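Long-range contact in CMP/dCMP-type deaminase domain-containing protein (Aspergillus oryzae RIB40, PDB 7DRY), which probably catalyses a zinc-dependent deamination step in riboflavin biosynthesis: residues N59-Q64 against L110-R115. Numbering follows the deposited sequence.
Sequences NTHAEQ and LPCVQR. With ZN (zinc ion), chain B; SO4 (sulfate ion), chain C.
Glu63 and Cys112, one turn or less into the helices that begin just after His61 and Pro111, bring the two backbones closest, their CA atoms 6.3 Å apart. What joins the segments is chiefly a shared zinc ion: His61 ND1 binds it at 2.0 Å and Cys112 SG at 2.3 Å, with Cys102 and a water completing the set. The thiolate lies at the edge of the imidazole, SG being 76° off the ring normal. At the far edge, His61 NE2 donates in plane to sulfate O1 (2.7 Å); a second sulfate oxygen, O2, takes a nearly straight bond from Asn59 ND2, and the ion probably came from the crystallisation liquor. Glu63 bends at chi2 (93°), which turns its carboxylate back over the cysteine, OE2 reaching 3.5 Å from Cys112 CB. It does not coordinate the zinc here; in CDA enzymes this glutamate usually shuttles protons. Gln64 has CG anti to the backbone N and runs extended beyond it, forming an offset stack with the Arg115 guanidinium: the planes are 14° apart, NE2 sits 3.1 Å above the rim of one face, and Leu110 CB lies near the rim of the other. NE2 and NH1 approach to 3.2 Å without a hydrogen bond, both being donors. Gln64 OE1 is fixed by the backbone N-H of His61 (2.9 Å) and by Arg105. His61-Ala62-Glu63 with Cys102 and Cys112 form the CDA-fold zinc motif. The N-terminal ends of helices 62-73 and 112-117 converge on the metal, Gln64 and Arg115 packing alongside, with Glu63 against strand 91-97 and Val113 against helix 145-152.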
ATOM      1  N   ASN A  59       9.434  -4.511 -12.116  1.00 17.83           N
ATOM      2  CA  ASN A  59       8.984  -5.195 -10.904  1.00 16.16           C
ATOM      3  C   ASN A  59       8.585  -4.140  -9.882  1.00 15.28           C
ATOM      4  O   ASN A  59       9.339  -3.794  -8.970  1.00 17.46           O
ATOM      5  CB  ASN A  59      10.095  -6.105 -10.383  1.00 17.46           C
ATOM      6  CG  ASN A  59       9.675  -6.928  -9.178  1.00 20.51           C
ATOM      7  OD1 ASN A  59       8.514  -6.936  -8.769  1.00 21.58           O
ATOM      8  ND2 ASN A  59      10.633  -7.647  -8.608  1.00 19.61           N
ATOM      9  N   THR A  60       7.378  -3.609 -10.050  1.00 12.88           N
ATOM     10  CA  THR A  60       6.893  -2.511  -9.226  1.00 11.77           C
ATOM     11  C   THR A  60       5.757  -2.972  -8.318  1.00 12.63           C
ATOM     12  O   THR A  60       4.883  -3.745  -8.732  1.00 13.43           O
ATOM     13  CB  THR A  60       6.418  -1.331 -10.089  1.00 11.37           C
ATOM     14  OG1 THR A  60       5.402  -1.777 -11.005  1.00 12.86           O
ATOM     15  CG2 THR A  60       7.583  -0.731 -10.862  1.00 13.85           C
ATOM     16  N   HIS A  61       5.768  -2.487  -7.081  1.00 11.24           N
ATOM     17  CA  HIS A  61       4.724  -2.787  -6.113  1.00 12.73           C
ATOM     18  C   HIS A  61       3.611  -1.743  -6.171  1.00 11.47           C
ATOM     19  O   HIS A  61       3.750  -0.680  -6.773  1.00 10.74           O
ATOM     20  CB  HIS A  61       5.319  -2.844  -4.711  1.00 11.50           C
ATOM     21  CG  HIS A  61       6.101  -4.089  -4.444  1.00 12.58           C
ATOM     22  ND1 HIS A  61       6.490  -4.463  -3.176  1.00 14.42           N
ATOM     23  CD2 HIS A  61       6.589  -5.037  -5.282  1.00 13.54           C
ATOM     24  CE1 HIS A  61       7.162  -5.599  -3.240  1.00 16.72           C
ATOM     25  NE2 HIS A  61       7.245  -5.964  -4.509  1.00 18.00           N
ATOM     26  N   ALA A  62       2.486  -2.050  -5.516  1.00 10.37           N
ATOM     27  CA  ALA A  62       1.322  -1.163  -5.580  1.00  9.62           C
ATOM     28  C   ALA A  62       1.612   0.198  -4.958  1.00  9.22           C
ATOM     29  O   ALA A  62       1.264   1.243  -5.533  1.00  9.66           O
ATOM     30  CB  ALA A  62       0.144  -1.809  -4.859  1.00  9.97           C
ATOM     31  N   GLU A  63       2.196   0.205  -3.751  1.00  9.93           N
ATOM     32  CA  GLU A  63       2.456   1.475  -3.075  1.00 10.36           C
ATOM     33  C   GLU A  63       3.479   2.281  -3.847  1.00  9.33           C
ATOM     34  O   GLU A  63       3.382   3.516  -3.929  1.00 10.12           O
ATOM     35  CB  GLU A  63       2.966   1.210  -1.653  1.00 10.78           C
ATOM     36  CG  GLU A  63       2.079   0.285  -0.812  1.00 14.88           C
ATOM     37  CD  GLU A  63       2.497  -1.184  -0.877  1.00 13.83           C
ATOM     38  OE1 GLU A  63       2.418  -1.811  -1.946  1.00 12.97           O
ATOM     39  OE2 GLU A  63       2.909  -1.728   0.159  1.00 20.11           O
ATOM     40  N   GLN A  64       4.475   1.588  -4.402  1.00 10.83           N
ATOM     41  CA  GLN A  64       5.459   2.206  -5.283  1.00  9.91           C
ATOM     42  C   GLN A  64       4.779   2.880  -6.468  1.00  9.45           C
ATOM     43  O   GLN A  64       5.041   4.051  -6.768  1.00 11.42           O
ATOM     44  CB  GLN A  64       6.418   1.112  -5.759  1.00 11.95           C
ATOM     45  CG  GLN A  64       7.498   1.531  -6.739  1.00 14.80           C
ATOM     46  CD  GLN A  64       8.406   0.366  -7.102  1.00 13.38           C
ATOM     47  OE1 GLN A  64       8.111  -0.793  -6.798  1.00 14.53           O
ATOM     48  NE2 GLN A  64       9.524   0.673  -7.745  1.00 18.93           N
ATOM     49  N   LEU A 110      14.043  -0.698  -3.399  1.00 20.06           N
ATOM     50  CA  LEU A 110      13.738  -0.174  -2.074  1.00 22.42           C
ATOM     51  C   LEU A 110      12.370  -0.686  -1.634  1.00 20.87           C
ATOM     52  O   LEU A 110      11.410  -0.611  -2.413  1.00 18.37           O
ATOM     53  CB  LEU A 110      13.708   1.350  -2.119  1.00 21.65           C
ATOM     54  CG  LEU A 110      13.576   2.025  -0.751  1.00 20.88           C
ATOM     55  CD1 LEU A 110      14.818   1.767   0.097  1.00 22.99           C
ATOM     56  CD2 LEU A 110      13.327   3.521  -0.896  1.00 23.58           C
ATOM     57  N   PRO A 111      12.237  -1.224  -0.424  1.00 17.07           N
ATOM     58  CA  PRO A 111      10.930  -1.728   0.005  1.00 15.91           C
ATOM     59  C   PRO A 111       9.924  -0.598   0.206  1.00 15.33           C
ATOM     60  O   PRO A 111      10.252   0.588   0.266  1.00 15.49           O
ATOM     61  CB  PRO A 111      11.228  -2.476   1.306  1.00 16.93           C
ATOM     62  CG  PRO A 111      12.693  -2.807   1.216  1.00 20.15           C
ATOM     63  CD  PRO A 111      13.303  -1.622   0.513  1.00 18.55           C
ATOM     64  N   CYS A 112       8.663  -0.998   0.321  1.00 13.58           N
ATOM     65  CA  CYS A 112       7.577  -0.029   0.268  1.00 13.25           C
ATOM     66  C   CYS A 112       7.509   0.792   1.550  1.00 13.49           C
ATOM     67  O   CYS A 112       7.188   1.981   1.510  1.00 13.43           O
ATOM     68  CB  CYS A 112       6.273  -0.790   0.055  1.00 14.80           C
ATOM     69  SG  CYS A 112       6.045  -1.288  -1.661  1.00 13.31           S
ATOM     70  N   VAL A 113       7.821   0.183   2.698  1.00 15.48           N
ATOM     71  CA  VAL A 113       7.791   0.934   3.951  1.00 16.00           C
ATOM     72  C   VAL A 113       8.784   2.086   3.908  1.00 15.99           C
ATOM     73  O   VAL A 113       8.498   3.193   4.384  1.00 14.46           O
ATOM     74  CB  VAL A 113       8.016   0.003   5.158  1.00 19.63           C
ATOM     75  CG1 VAL A 113       8.314   0.809   6.412  1.00 27.44           C
ATOM     76  CG2 VAL A 113       6.796  -0.868   5.380  1.00 21.50           C
ATOM     77  N   GLN A 114       9.954   1.858   3.308  1.00 15.89           N
ATOM     78  CA  GLN A 114      10.941   2.925   3.196  1.00 16.32           C
ATOM     79  C   GLN A 114      10.464   4.028   2.257  1.00 16.35           C
ATOM     80  O   GLN A 114      10.711   5.213   2.515  1.00 17.22           O
ATOM     81  CB  GLN A 114      12.278   2.338   2.747  1.00 18.95           C
ATOM     82  CG  GLN A 114      13.008   1.514   3.830  1.00 24.80           C
ATOM     83  CD  GLN A 114      12.593   0.042   3.869  1.00 24.87           C
ATOM     84  OE1 GLN A 114      11.463  -0.310   3.541  1.00 26.41           O
ATOM     85  NE2 GLN A 114      13.518  -0.824   4.279  1.00 29.50           N
ATOM     86  N   ARG A 115       9.780   3.662   1.162  1.00 14.55           N
ATOM     87  CA  ARG A 115       9.168   4.668   0.292  1.00 14.88           C
ATOM     88  C   ARG A 115       8.129   5.488   1.048  1.00 14.07           C
ATOM     89  O   ARG A 115       8.003   6.699   0.832  1.00 14.80           O
ATOM     90  CB  ARG A 115       8.510   4.014  -0.928  1.00 13.80           C
ATOM     91  CG  ARG A 115       9.457   3.291  -1.852  1.00 15.59           C
ATOM     92  CD  ARG A 115       8.689   2.704  -3.049  1.00 16.04           C
ATOM     93  NE  ARG A 115       9.515   1.690  -3.674  1.00 18.15           N
ATOM     94  CZ  ARG A 115      10.464   1.941  -4.569  1.00 21.08           C
ATOM     95  NH1 ARG A 115      11.200   0.946  -5.042  1.00 24.40           N
ATOM     96  NH2 ARG A 115      10.659   3.174  -5.011  1.00 22.20           N
TER
HETATM   97 ZN    ZN B 300       6.243  -3.570  -1.352  1.00 14.13          ZN
HETATM   98  S   SO4 C 301      10.268  -8.610  -4.960  1.00 19.78           S
HETATM   99  O1  SO4 C 301       8.909  -8.051  -5.021  1.00 22.19           O
HETATM  100  O2  SO4 C 301      10.437  -9.493  -6.110  1.00 26.40           O
HETATM  101  O3  SO4 C 301      11.240  -7.534  -5.035  1.00 23.28           O
HETATM  102  O4  SO4 C 301      10.350  -9.319  -3.695  1.00 23.65           O
HETATM  103  O   HOH W   1       4.299  -5.002  -0.603  1.00 16.83           O